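Local coordinates for protein 1,3-alpha-isomaltosidase (PDB 5X3I) that hydrolyses the alpha-1,3-glucosidic linkages of a cyclic tetrasaccharide made from starch, releasing isomaltose inside the cell, at residues 693-698 against 714-719; 681-686 against 726-731; 416-421 against 445-450. The protein carries 1 engineered substitution. All blocks are in the same frame, centred on the assembly; numbering follows the deposited sequence.

Contact 1 of 3, residues 693-698 against 714-719; sequences TWTTYL and SGLVTR
From Trp-694 paired with Arg-719 to Leu-698 paired with Gly-715, the strands 693-698 and 715-719 run antiparallel at 155°, tied by six backbone hydrogen bonds in three hydrogen-bonded pairs. The middle pair is short in both directions, with Thr-696 N to Val-717 O and Val-717 N to Thr-696 O both 2.8 Å. At the last pair Leu-698 N reaches Gly-715 O from well above the carbonyl plane, whereas Gly-715 N meets Leu-698 O in plane, on a lone pair. Gly-715 has a positive phi, where a side chain would jam against the preceding carbonyl.

Two non-hydrogen-bonded pairs carry one face. Thr-695 and Thr-718 share one rotamer, each OG1 set beside its own backbone N (chi1 -61° and -62°), and the two hydroxyls meet at 2.7 Å from OG1 to OG1 in a hydrogen bond. Next to them Leu-716 crosses Tyr-697 at about a right angle, bringing CD2 to the ring edge and to 3.8 Å from Tyr-697 CB. The Tyr-697 hydroxyl itself bonds Asp-665.

The other face carries Thr-696, Leu-698 and Val-717, with Trp-694 and Arg-719 at one end. Leu-698 CD1 lies 3.7 Å from Val-717 CG2, and Tyr-729 of strand 728-731 packs against both residues. A water links Thr-696 OG1 to Val-717 O.

In this two-stranded antiparallel sheet, aliphatic packing on the C-terminal domain's larger sheet is thus joined by polar links, Thr-696 to Asn-684 and Arg-719 to Asp-705, while the threonine hydroxyl pair lies on the more exposed face.

Contact 2 of 3, residues 681-686 against 726-731; sequences LLINPV and VPVYCR. With SO4 (sulfate ion), chain J.
Ile-683 sets CG1 beside its backbone N (chi1 -40°) and turns CD1 back toward the other strand; with CG1 anti to N (chi1 172°), Val-728 has CG2 beside its own backbone N, where Ile-683 CD1 meets Val-728 CG2 at 3.8 Å. The two side chains lie side by side, pointing the same way. On the same face Leu-681 reaches across with CD2, which touches Cys-730 CB at 3.7 Å and also meets Val-728.

The backbone is antiparallel. Leu-682 and Tyr-729 form a hydrogen-bonded pair, Leu-682 N to Tyr-729 O at 2.8 Å and nearly straight (170°), the return bond being more bent. Beyond the regular strands Asn-684 N still donates to Pro-727 O at 3.1 Å. Here Pro-727 takes over, flanked by Val-686: Pro-727 CD sits 3.4 Å from Asn-684 O, and Val-686 CG2 meets the same ring carbon, the two side chains crossing at about a right angle.

At the far end Arg-731 offers NH1 to O4 and NH2 to O3 of a sulfate probably taken from the crystallisation liquor; Arg-731 NH2 to sulfate O3 is 2.9 Å. NH1 also forms a salt bridge with Glu-680. A leucine in place of Arg-731 would probably leave the Glu-680 carboxylate without this cationic mate and the sulfate without two of its donors.

Both strands are interior members of an antiparallel sheet in the C-terminal domain: 681-683 is flanked by strand 675-677, 728-731 by strand 703-705, and the face bearing Leu-682 and Tyr-729 is covered by strand 693-698.

Contact 3 of 3, residues 416-421 against 445-450; sequences DGHAVL and VQRTRD
His-418 and Thr-448 make the close-fitting half of this contact, with ND1 of the His-418 imidazole 2.9 Å from Thr-448 OG1 in an almost straight hydrogen bond (174°). The hydroxyl comes in at the ring edge, in its plane. Thr-448 places OG1 beside its own backbone N (chi1 -63°), which turns its methyl, Thr-448 CG2, to His-418 O at 3.5 Å. Both residues are buried, and the indole of Trp-451 stacks on the imidazole.

Arg-447, by contrast, is exposed and reaches over from the solvent side. Its chain, bent at chi3, directs NH1 and NH2 end-on at a single acceptor, Asp-416 O. Arg-447 NH1 makes the shorter bond, 2.9 Å to Asp-416 O, and the oxygen lies in the guanidinium plane; a further bond from NH2 to Gly-417 O is weak. The imidazole edge atom His-418 CE1 lies over one face of the guanidinium, toward its rim, 3.5 Å from Arg-447 NH1, with the two planes 18° apart. A water bridges the two segments, donating to Gly-417 O and bonding Thr-448 OG1.

Asp-416 follows helix 404-415, so the arginine grips the chain just where it leaves that helix, and Gly-417 turns it with a positive phi. The contact thereby joins this exit to the first turn of helix 446-454 in the TIM-barrel domain; Gln-446 and Arg-449 on that helix pack against helix 496-510.

In the fold
Contact 3 comes first along the chain, in the TIM-barrel domain, where it joins the end of one helix to the start of another. Contacts 1 and 2 follow together in the C-terminal domain, on the opposite side of the chain's centre; from contact 3 their centres lie about 55 Å and 47 Å away. Between themselves their centres are only about 10 Å apart. Contact 2 brackets contact 1 in sequence, strand 681-683 leading on to 693-698 and 715-720 to 728-731, and the two-stranded sheet of contact 1 packs on the larger antiparallel sheet through Leu-682 and Tyr-729. Asn-684 couples the two through Thr-696. All three lie away from the active-site residues: contacts 1 and 2 pack one domain, contact 3 another.

Contact 1 of 3, residues 693-698 against 714-719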
ATOM      1  N   THR A 693      20.116  21.402  16.673  1.00 29.41           N
ATOM      2  CA  THR A 693      21.263  20.522  16.516  1.00 25.72           C
ATOM      3  C   THR A 693      20.727  19.121  16.327  1.00 25.00           C
ATOM      4  O   THR A 693      19.593  18.842  16.674  1.00 26.12           O
ATOM      5  CB  THR A 693      22.226  20.551  17.727  1.00 30.15           C
ATOM      6  OG1 THR A 693      21.556  20.048  18.890  1.00 31.33           O
ATOM      7  CG2 THR A 693      22.739  21.959  17.997  1.00 27.48           C
ATOM      8  N   TRP A 694      21.532  18.244  15.756  1.00 24.59           N
ATOM      9  CA  TRP A 694      21.078  16.893  15.477  1.00 25.68           C
ATOM     10  C   TRP A 694      22.263  15.963  15.593  1.00 26.33           C
ATOM     11  O   TRP A 694      23.363  16.306  15.177  1.00 26.56           O
ATOM     12  CB  TRP A 694      20.443  16.818  14.085  1.00 22.98           C
ATOM     13  CG  TRP A 694      19.430  15.715  13.871  1.00 22.99           C
ATOM     14  CD1 TRP A 694      19.515  14.695  12.974  1.00 22.06           C
ATOM     15  CD2 TRP A 694      18.174  15.548  14.543  1.00 20.84           C
ATOM     16  NE1 TRP A 694      18.402  13.902  13.045  1.00 21.83           N
ATOM     17  CE2 TRP A 694      17.561  14.404  14.002  1.00 22.33           C
ATOM     18  CE3 TRP A 694      17.514  16.250  15.555  1.00 22.10           C
ATOM     19  CZ2 TRP A 694      16.324  13.941  14.442  1.00 22.30           C
ATOM     20  CZ3 TRP A 694      16.282  15.794  15.984  1.00 25.01           C
ATOM     21  CH2 TRP A 694      15.701  14.649  15.429  1.00 22.83           C
ATOM     22  N   THR A 695      22.041  14.782  16.151  1.00 26.51           N
ATOM     23  CA  THR A 695      23.132  13.847  16.359  1.00 26.54           C
ATOM     24  C   THR A 695      22.976  12.613  15.495  1.00 25.18           C
ATOM     25  O   THR A 695      21.915  11.997  15.455  1.00 24.71           O
ATOM     26  CB  THR A 695      23.232  13.436  17.831  1.00 28.97           C
ATOM     27  OG1 THR A 695      23.484  14.604  18.618  1.00 27.29           O
ATOM     28  CG2 THR A 695      24.368  12.452  18.021  1.00 26.32           C
ATOM     29  N   THR A 696      24.059  12.264  14.811  1.00 24.13           N
ATOM     30  CA  THR A 696      24.084  11.161  13.870  1.00 23.81           C
ATOM     31  C   THR A 696      25.092  10.118  14.325  1.00 25.19           C
ATOM     32  O   THR A 696      26.164  10.464  14.804  1.00 28.97           O
ATOM     33  CB  THR A 696      24.451  11.653  12.448  1.00 22.34           C
ATOM     34  OG1 THR A 696      23.516  12.650  12.027  1.00 25.32           O
ATOM     35  CG2 THR A 696      24.451  10.512  11.465  1.00 21.03           C
ATOM     36  N   TYR A 697      24.752   8.844  14.189  1.00 23.52           N
ATOM     37  CA  TYR A 697      25.711   7.801  14.503  1.00 25.76           C
ATOM     38  C   TYR A 697      26.335   7.271  13.231  1.00 25.37           C
ATOM     39  O   TYR A 697      25.670   6.654  12.402  1.00 25.14           O
ATOM     40  CB  TYR A 697      25.070   6.652  15.293  1.00 25.99           C
ATOM     41  CG  TYR A 697      26.006   5.472  15.459  1.00 27.61           C
ATOM     42  CD1 TYR A 697      27.045   5.511  16.379  1.00 28.21           C
ATOM     43  CD2 TYR A 697      25.868   4.335  14.686  1.00 27.40           C
ATOM     44  CE1 TYR A 697      27.915   4.447  16.524  1.00 25.70           C
ATOM     45  CE2 TYR A 697      26.731   3.266  14.826  1.00 29.94           C
ATOM     46  CZ  TYR A 697      27.753   3.329  15.752  1.00 30.05           C
ATOM     47  OH  TYR A 697      28.611   2.265  15.893  1.00 30.92           O
ATOM     48  N   LEU A 698      27.628   7.514  13.088  1.00 27.33           N
ATOM     49  CA  LEU A 698      28.369   7.026  11.944  1.00 27.29           C
ATOM     50  C   LEU A 698      29.056   5.717  12.288  1.00 27.81           C
ATOM     51  O   LEU A 698      29.882   5.668  13.188  1.00 29.30           O
ATOM     52  CB  LEU A 698      29.397   8.061  11.490  1.00 28.74           C
ATOM     53  CG  LEU A 698      28.861   9.429  11.074  1.00 27.81           C
ATOM     54  CD1 LEU A 698      30.006  10.345  10.695  1.00 26.96           C
ATOM     55  CD2 LEU A 698      27.897   9.282   9.920  1.00 25.82           C
ATOM     56  N   SER A 714      34.165   8.602  13.010  1.00 32.55           N
ATOM     57  CA  SER A 714      33.046   7.684  13.185  1.00 32.66           C
ATOM     58  C   SER A 714      32.597   7.724  14.637  1.00 34.57           C
ATOM     59  O   SER A 714      33.328   8.210  15.499  1.00 36.88           O
ATOM     60  CB  SER A 714      33.423   6.269  12.765  1.00 32.79           C
ATOM     61  OG  SER A 714      34.672   5.893  13.298  1.00 36.22           O
ATOM     62  N   GLY A 715      31.384   7.251  14.903  1.00 30.47           N
ATOM     63  CA  GLY A 715      30.764   7.451  16.200  1.00 30.28           C
ATOM     64  C   GLY A 715      29.705   8.534  16.160  1.00 30.24           C
ATOM     65  O   GLY A 715      29.229   8.907  15.091  1.00 32.41           O
ATOM     66  N   LEU A 716      29.288   8.999  17.328  1.00 28.37           N
ATOM     67  CA  LEU A 716      28.261  10.023  17.414  1.00 28.55           C
ATOM     68  C   LEU A 716      28.798  11.370  16.967  1.00 36.87           C
ATOM     69  O   LEU A 716      29.857  11.805  17.417  1.00 39.09           O
ATOM     70  CB  LEU A 716      27.724  10.126  18.837  1.00 31.33           C
ATOM     71  CG  LEU A 716      27.013   8.892  19.380  1.00 35.86           C
ATOM     72  CD1 LEU A 716      26.601   9.111  20.827  1.00 31.23           C
ATOM     73  CD2 LEU A 716      25.804   8.563  18.526  1.00 32.09           C
ATOM     74  N   VAL A 717      28.067  12.026  16.074  1.00 32.52           N
ATOM     75  CA  VAL A 717      28.446  13.344  15.588  1.00 27.53           C
ATOM     76  C   VAL A 717      27.278  14.292  15.707  1.00 29.06           C
ATOM     77  O   VAL A 717      26.179  13.981  15.263  1.00 32.35           O
ATOM     78  CB  VAL A 717      28.887  13.314  14.122  1.00 31.12           C
ATOM     79  CG1 VAL A 717      29.525  14.647  13.739  1.00 33.98           C
ATOM     80  CG2 VAL A 717      29.832  12.175  13.880  1.00 35.63           C
ATOM     81  N   THR A 718      27.518  15.458  16.289  1.00 28.56           N
ATOM     82  CA  THR A 718      26.484  16.468  16.399  1.00 26.76           C
ATOM     83  C   THR A 718      26.840  17.676  15.541  1.00 29.59           C
ATOM     84  O   THR A 718      27.977  18.127  15.549  1.00 31.69           O
ATOM     85  CB  THR A 718      26.289  16.897  17.861  1.00 26.81           C
ATOM     86  OG1 THR A 718      25.870  15.766  18.628  1.00 30.50           O
ATOM     87  CG2 THR A 718      25.248  17.983  17.965  1.00 27.58           C
ATOM     88  N   ARG A 719      25.876  18.177  14.778  1.00 29.36           N
ATOM     89  CA  ARG A 719      26.089  19.386  13.998  1.00 26.94           C
ATOM     90  C   ARG A 719      24.851  20.257  14.050  1.00 29.83           C
ATOM     91  O   ARG A 719      23.790  19.804  14.467  1.00 30.40           O
ATOM     92  CB  ARG A 719      26.447  19.052  12.549  1.00 28.02           C
ATOM     93  CG  ARG A 719      25.431  18.197  11.809  1.00 29.11           C
ATOM     94  CD  ARG A 719      25.588  18.348  10.303  1.00 29.81           C
ATOM     95  NE  ARG A 719      25.369  19.735   9.921  1.00 31.29           N
ATOM     96  CZ  ARG A 719      26.281  20.523   9.367  1.00 26.48           C
ATOM     97  NH1 ARG A 719      25.968  21.772   9.084  1.00 31.09           N
ATOM     98  NH2 ARG A 719      27.490  20.065   9.083  1.00 35.43           N
TER
HETATM   99  O   HOH W   1      24.709  14.918  12.547  1.00 27.43           O

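Contact 2 of 3, residues 681-686 against 726-731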
ATOM      1  N   LEU A 681      26.345   7.355   0.812  1.00 19.12           N
ATOM      2  CA  LEU A 681      25.818   8.477   1.586  1.00 16.30           C
ATOM      3  C   LEU A 681      24.963   8.023   2.757  1.00 18.77           C
ATOM      4  O   LEU A 681      24.072   7.209   2.588  1.00 21.87           O
ATOM      5  CB  LEU A 681      24.983   9.407   0.702  1.00 14.34           C
ATOM      6  CG  LEU A 681      25.652  10.180  -0.437  1.00 17.67           C
ATOM      7  CD1 LEU A 681      24.592  10.878  -1.283  1.00 15.22           C
ATOM      8  CD2 LEU A 681      26.650  11.181   0.102  1.00 15.29           C
ATOM      9  N   LEU A 682      25.215   8.596   3.927  1.00 19.49           N
ATOM     10  CA  LEU A 682      24.417   8.323   5.111  1.00 18.21           C
ATOM     11  C   LEU A 682      23.529   9.519   5.419  1.00 18.64           C
ATOM     12  O   LEU A 682      23.998  10.651   5.548  1.00 21.50           O
ATOM     13  CB  LEU A 682      25.319   7.981   6.303  1.00 19.90           C
ATOM     14  CG  LEU A 682      24.644   7.428   7.561  1.00 19.57           C
ATOM     15  CD1 LEU A 682      25.594   6.531   8.310  1.00 23.43           C
ATOM     16  CD2 LEU A 682      24.192   8.549   8.460  1.00 20.08           C
ATOM     17  N   ILE A 683      22.239   9.254   5.528  1.00 19.39           N
ATOM     18  CA  ILE A 683      21.247  10.296   5.732  1.00 18.05           C
ATOM     19  C   ILE A 683      20.661  10.214   7.138  1.00 18.24           C
ATOM     20  O   ILE A 683      20.435   9.123   7.646  1.00 20.94           O
ATOM     21  CB  ILE A 683      20.105  10.180   4.707  1.00 15.31           C
ATOM     22  CG1 ILE A 683      20.646   9.825   3.318  1.00 14.80           C
ATOM     23  CG2 ILE A 683      19.267  11.439   4.698  1.00 17.72           C
ATOM     24  CD1 ILE A 683      21.641  10.826   2.758  1.00 18.19           C
ATOM     25  N   ASN A 684      20.412  11.363   7.751  1.00 19.23           N
ATOM     26  CA  ASN A 684      19.769  11.410   9.057  1.00 19.57           C
ATOM     27  C   ASN A 684      18.712  12.501   9.146  1.00 20.02           C
ATOM     28  O   ASN A 684      18.982  13.589   9.647  1.00 22.43           O
ATOM     29  CB  ASN A 684      20.813  11.610  10.159  1.00 22.21           C
ATOM     30  CG  ASN A 684      20.231  11.446  11.551  1.00 22.93           C
ATOM     31  OD1 ASN A 684      19.121  10.952  11.715  1.00 25.22           O
ATOM     32  ND2 ASN A 684      20.983  11.865  12.561  1.00 22.76           N
ATOM     33  N   PRO A 685      17.496  12.199   8.681  1.00 19.36           N
ATOM     34  CA  PRO A 685      16.387  13.144   8.598  1.00 17.46           C
ATOM     35  C   PRO A 685      16.150  13.855   9.915  1.00 21.51           C
ATOM     36  O   PRO A 685      16.301  13.231  10.965  1.00 25.86           O
ATOM     37  CB  PRO A 685      15.196  12.251   8.252  1.00 18.03           C
ATOM     38  CG  PRO A 685      15.797  11.096   7.556  1.00 16.72           C
ATOM     39  CD  PRO A 685      17.102  10.857   8.224  1.00 17.96           C
ATOM     40  N   VAL A 686      15.761  15.121   9.878  1.00 21.79           N
ATOM     41  CA  VAL A 686      15.453  15.787  11.125  1.00 21.26           C
ATOM     42  C   VAL A 686      13.957  15.637  11.360  1.00 21.81           C
ATOM     43  O   VAL A 686      13.132  16.242  10.685  1.00 21.42           O
ATOM     44  CB  VAL A 686      15.867  17.259  11.094  1.00 20.98           C
ATOM     45  CG1 VAL A 686      15.589  17.911  12.432  1.00 22.53           C
ATOM     46  CG2 VAL A 686      17.330  17.371  10.755  1.00 19.63           C
ATOM     47  N   VAL A 726      20.121  19.063   6.195  1.00 22.00           N
ATOM     48  CA  VAL A 726      19.808  17.791   6.831  1.00 20.56           C
ATOM     49  C   VAL A 726      21.139  17.079   6.883  1.00 20.25           C
ATOM     50  O   VAL A 726      21.893  17.130   5.916  1.00 23.50           O
ATOM     51  CB  VAL A 726      18.753  16.953   6.047  1.00 20.60           C
ATOM     52  CG1 VAL A 726      19.122  16.818   4.562  1.00 18.67           C
ATOM     53  CG2 VAL A 726      18.587  15.573   6.657  1.00 18.70           C
ATOM     54  N   PRO A 727      21.441  16.415   8.012  1.00 20.72           N
ATOM     55  CA  PRO A 727      22.767  15.805   8.103  1.00 18.98           C
ATOM     56  C   PRO A 727      22.959  14.701   7.086  1.00 19.85           C
ATOM     57  O   PRO A 727      22.143  13.791   6.996  1.00 22.98           O
ATOM     58  CB  PRO A 727      22.808  15.266   9.539  1.00 20.70           C
ATOM     59  CG  PRO A 727      21.879  16.154  10.287  1.00 20.98           C
ATOM     60  CD  PRO A 727      20.764  16.459   9.320  1.00 21.28           C
ATOM     61  N   VAL A 728      24.051  14.792   6.342  1.00 19.85           N
ATOM     62  CA  VAL A 728      24.399  13.844   5.303  1.00 16.93           C
ATOM     63  C   VAL A 728      25.906  13.669   5.326  1.00 19.39           C
ATOM     64  O   VAL A 728      26.643  14.641   5.417  1.00 23.61           O
ATOM     65  CB  VAL A 728      23.960  14.319   3.897  1.00 18.24           C
ATOM     66  CG1 VAL A 728      24.513  13.397   2.816  1.00 16.62           C
ATOM     67  CG2 VAL A 728      22.462  14.420   3.798  1.00 17.06           C
ATOM     68  N   TYR A 729      26.361  12.433   5.233  1.00 21.22           N
ATOM     69  CA  TYR A 729      27.777  12.149   5.302  1.00 18.82           C
ATOM     70  C   TYR A 729      28.160  11.220   4.174  1.00 18.40           C
ATOM     71  O   TYR A 729      27.414  10.320   3.826  1.00 23.37           O
ATOM     72  CB  TYR A 729      28.139  11.545   6.668  1.00 20.43           C
ATOM     73  CG  TYR A 729      27.837  12.484   7.810  1.00 18.54           C
ATOM     74  CD1 TYR A 729      28.789  13.383   8.262  1.00 20.19           C
ATOM     75  CD2 TYR A 729      26.592  12.495   8.412  1.00 20.05           C
ATOM     76  CE1 TYR A 729      28.514  14.259   9.284  1.00 20.04           C
ATOM     77  CE2 TYR A 729      26.308  13.363   9.444  1.00 20.15           C
ATOM     78  CZ  TYR A 729      27.275  14.244   9.873  1.00 22.72           C
ATOM     79  OH  TYR A 729      27.001  15.116  10.889  1.00 25.62           O
ATOM     80  N   CYS A 730      29.329  11.451   3.599  1.00 20.07           N
ATOM     81  CA  CYS A 730      29.794  10.664   2.477  1.00 21.69           C
ATOM     82  C   CYS A 730      31.009   9.846   2.871  1.00 24.56           C
ATOM     83  O   CYS A 730      31.853  10.312   3.628  1.00 26.48           O
ATOM     84  CB  CYS A 730      30.124  11.571   1.285  1.00 19.41           C
ATOM     85  SG  CYS A 730      30.682  10.713  -0.181  1.00 23.98           S
ATOM     86  N   ARG A 731      31.088   8.626   2.360  1.00 24.34           N
ATOM     87  CA  ARG A 731      32.267   7.802   2.563  1.00 28.84           C
ATOM     88  C   ARG A 731      33.459   8.525   1.957  1.00 31.27           C
ATOM     89  O   ARG A 731      33.422   8.924   0.793  1.00 31.31           O
ATOM     90  CB  ARG A 731      32.090   6.417   1.941  1.00 28.99           C
ATOM     91  CG  ARG A 731      31.053   5.558   2.653  1.00 30.33           C
ATOM     92  CD  ARG A 731      30.852   4.213   1.969  1.00 31.64           C
ATOM     93  NE  ARG A 731      32.036   3.368   2.036  1.00 41.85           N
ATOM     94  CZ  ARG A 731      32.753   2.985   0.984  1.00 48.40           C
ATOM     95  NH1 ARG A 731      32.410   3.363  -0.239  1.00 43.71           N
ATOM     96  NH2 ARG A 731      33.819   2.215   1.155  1.00 53.94           N
TER
HETATM   97  S   SO4 J 808      35.829   2.077  -2.148  1.00 77.61           S
HETATM   98  O1  SO4 J 808      37.037   2.852  -2.396  1.00 67.42           O
HETATM   99  O2  SO4 J 808      35.782   0.934  -3.052  1.00 73.04           O
HETATM  100  O3  SO4 J 808      35.834   1.602  -0.767  1.00 70.01           O
HETATM  101  O4  SO4 J 808      34.659   2.918  -2.365  1.00 57.76           O

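Contact 3 of 3, residues 416-421 against 445-450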
ATOM      1  N   ASP A 416     -18.932 -10.929 -20.772  1.00 19.45           N
ATOM      2  CA  ASP A 416     -17.759 -11.621 -21.296  1.00 16.47           C
ATOM      3  C   ASP A 416     -16.819 -12.176 -20.233  1.00 18.24           C
ATOM      4  O   ASP A 416     -15.721 -12.618 -20.545  1.00 21.17           O
ATOM      5  CB  ASP A 416     -17.010 -10.706 -22.252  1.00 18.37           C
ATOM      6  CG  ASP A 416     -17.817 -10.415 -23.503  1.00 20.08           C
ATOM      7  OD1 ASP A 416     -18.801 -11.132 -23.739  1.00 24.79           O
ATOM      8  OD2 ASP A 416     -17.477  -9.481 -24.243  1.00 21.95           O
ATOM      9  N   GLY A 417     -17.216 -12.082 -18.971  1.00 18.01           N
ATOM     10  CA  GLY A 417     -16.438 -12.687 -17.909  1.00 19.06           C
ATOM     11  C   GLY A 417     -15.168 -11.949 -17.519  1.00 17.25           C
ATOM     12  O   GLY A 417     -14.164 -12.578 -17.233  1.00 16.41           O
ATOM     13  N   HIS A 418     -15.212 -10.620 -17.517  1.00 16.59           N
ATOM     14  CA  HIS A 418     -14.055  -9.809 -17.148  1.00 14.48           C
ATOM     15  C   HIS A 418     -14.086  -9.351 -15.687  1.00 13.83           C
ATOM     16  O   HIS A 418     -13.190  -8.644 -15.246  1.00 15.77           O
ATOM     17  CB  HIS A 418     -13.946  -8.582 -18.056  1.00 14.29           C
ATOM     18  CG  HIS A 418     -13.642  -8.905 -19.482  1.00 14.18           C
ATOM     19  ND1 HIS A 418     -12.582  -9.699 -19.859  1.00 15.95           N
ATOM     20  CD2 HIS A 418     -14.254  -8.527 -20.630  1.00 14.46           C
ATOM     21  CE1 HIS A 418     -12.560  -9.805 -21.173  1.00 13.89           C
ATOM     22  NE2 HIS A 418     -13.562  -9.106 -21.664  1.00 15.86           N
ATOM     23  N   ALA A 419     -15.136  -9.717 -14.960  1.00 14.99           N
ATOM     24  CA  ALA A 419     -15.297  -9.256 -13.584  1.00 14.60           C
ATOM     25  C   ALA A 419     -14.951 -10.337 -12.560  1.00 16.00           C
ATOM     26  O   ALA A 419     -15.266 -11.506 -12.755  1.00 18.82           O
ATOM     27  CB  ALA A 419     -16.718  -8.767 -13.349  1.00 14.61           C
ATOM     28  N   VAL A 420     -14.312  -9.924 -11.472  1.00 14.07           N
ATOM     29  CA  VAL A 420     -14.103 -10.792 -10.325  1.00 15.91           C
ATOM     30  C   VAL A 420     -15.473 -11.237  -9.814  1.00 15.67           C
ATOM     31  O   VAL A 420     -16.398 -10.434  -9.754  1.00 18.17           O
ATOM     32  CB  VAL A 420     -13.313 -10.085  -9.206  1.00 15.50           C
ATOM     33  CG1 VAL A 420     -13.221 -10.970  -7.957  1.00 16.34           C
ATOM     34  CG2 VAL A 420     -11.921  -9.693  -9.691  1.00 13.37           C
ATOM     35  N   LEU A 421     -15.596 -12.511  -9.467  1.00 15.77           N
ATOM     36  CA  LEU A 421     -16.894 -13.112  -9.157  1.00 17.75           C
ATOM     37  C   LEU A 421     -17.080 -13.483  -7.683  1.00 16.34           C
ATOM     38  O   LEU A 421     -16.118 -13.793  -6.988  1.00 18.02           O
ATOM     39  CB  LEU A 421     -17.103 -14.370  -9.994  1.00 18.08           C
ATOM     40  CG  LEU A 421     -17.160 -14.261 -11.516  1.00 20.00           C
ATOM     41  CD1 LEU A 421     -17.422 -15.649 -12.121  1.00 19.61           C
ATOM     42  CD2 LEU A 421     -18.217 -13.265 -11.941  1.00 17.29           C
ATOM     43  N   VAL A 445      -5.881 -12.826 -14.933  1.00 15.84           N
ATOM     44  CA  VAL A 445      -5.609 -13.536 -16.181  1.00 13.40           C
ATOM     45  C   VAL A 445      -5.361 -12.596 -17.366  1.00 16.67           C
ATOM     46  O   VAL A 445      -5.882 -11.482 -17.425  1.00 14.60           O
ATOM     47  CB  VAL A 445      -6.748 -14.508 -16.554  1.00 14.12           C
ATOM     48  CG1 VAL A 445      -6.874 -15.612 -15.502  1.00 16.00           C
ATOM     49  CG2 VAL A 445      -8.045 -13.766 -16.716  1.00 16.05           C
ATOM     50  N   GLN A 446      -4.574 -13.082 -18.316  1.00 14.23           N
ATOM     51  CA  GLN A 446      -4.064 -12.258 -19.394  1.00 16.30           C
ATOM     52  C   GLN A 446      -5.158 -11.620 -20.259  1.00 19.22           C
ATOM     53  O   GLN A 446      -5.048 -10.443 -20.598  1.00 17.92           O
ATOM     54  CB  GLN A 446      -3.119 -13.077 -20.276  1.00 17.24           C
ATOM     55  CG  GLN A 446      -2.348 -12.231 -21.276  1.00 14.12           C
ATOM     56  CD  GLN A 446      -1.477 -11.184 -20.613  1.00 16.27           C
ATOM     57  OE1 GLN A 446      -0.598 -11.500 -19.821  1.00 18.93           O
ATOM     58  NE2 GLN A 446      -1.719  -9.925 -20.942  1.00 18.56           N
ATOM     59  N   ARG A 447      -6.208 -12.378 -20.601  1.00 17.51           N
ATOM     60  CA  ARG A 447      -7.233 -11.866 -21.510  1.00 14.97           C
ATOM     61  C   ARG A 447      -7.922 -10.630 -20.933  1.00 16.93           C
ATOM     62  O   ARG A 447      -8.256  -9.708 -21.662  1.00 15.57           O
ATOM     63  CB  ARG A 447      -8.275 -12.940 -21.867  1.00 17.60           C
ATOM     64  CG  ARG A 447      -9.169 -13.432 -20.723  1.00 19.39           C
ATOM     65  CD  ARG A 447     -10.171 -14.482 -21.201  1.00 19.56           C
ATOM     66  NE  ARG A 447     -11.278 -13.906 -21.959  1.00 20.06           N
ATOM     67  CZ  ARG A 447     -12.431 -13.517 -21.428  1.00 16.23           C
ATOM     68  NH1 ARG A 447     -13.373 -13.003 -22.193  1.00 21.06           N
ATOM     69  NH2 ARG A 447     -12.649 -13.648 -20.132  1.00 20.76           N
ATOM     70  N   THR A 448      -8.138 -10.613 -19.624  1.00 17.25           N
ATOM     71  CA  THR A 448      -8.787  -9.467 -19.012  1.00 14.88           C
ATOM     72  C   THR A 448      -7.802  -8.320 -18.757  1.00 14.39           C
ATOM     73  O   THR A 448      -8.175  -7.164 -18.882  1.00 17.08           O
ATOM     74  CB  THR A 448      -9.503  -9.875 -17.733  1.00 14.95           C
ATOM     75  OG1 THR A 448     -10.527 -10.812 -18.073  1.00 18.78           O
ATOM     76  CG2 THR A 448     -10.148  -8.683 -17.060  1.00 13.41           C
ATOM     77  N   ARG A 449      -6.556  -8.630 -18.408  1.00 14.08           N
ATOM     78  CA  ARG A 449      -5.535  -7.595 -18.353  1.00 15.07           C
ATOM     79  C   ARG A 449      -5.479  -6.885 -19.720  1.00 15.01           C
ATOM     80  O   ARG A 449      -5.492  -5.664 -19.766  1.00 17.25           O
ATOM     81  CB  ARG A 449      -4.160  -8.157 -17.961  1.00 13.97           C
ATOM     82  CG  ARG A 449      -4.068  -8.622 -16.485  1.00 12.65           C
ATOM     83  CD  ARG A 449      -2.643  -8.810 -16.003  1.00 13.70           C
ATOM     84  NE  ARG A 449      -1.930  -9.875 -16.700  1.00 16.72           N
ATOM     85  CZ  ARG A 449      -1.902 -11.151 -16.318  1.00 15.47           C
ATOM     86  NH1 ARG A 449      -2.573 -11.545 -15.231  1.00 12.94           N
ATOM     87  NH2 ARG A 449      -1.215 -12.037 -17.031  1.00 16.27           N
ATOM     88  N   ASP A 450      -5.487  -7.661 -20.804  1.00 13.63           N
ATOM     89  CA  ASP A 450      -5.546  -7.118 -22.168  1.00 16.65           C
ATOM     90  C   ASP A 450      -6.762  -6.220 -22.385  1.00 15.50           C
ATOM     91  O   ASP A 450      -6.622  -5.085 -22.821  1.00 14.43           O
ATOM     92  CB  ASP A 450      -5.586  -8.234 -23.218  1.00 13.53           C
ATOM     93  CG  ASP A 450      -4.277  -8.985 -23.339  1.00 19.34           C
ATOM     94  OD1 ASP A 450      -3.281  -8.613 -22.703  1.00 18.61           O
ATOM     95  OD2 ASP A 450      -4.253  -9.963 -24.096  1.00 21.03           O
TER
HETATM   96  O   HOH W   2     -11.526 -12.957 -16.462  1.00 20.85           O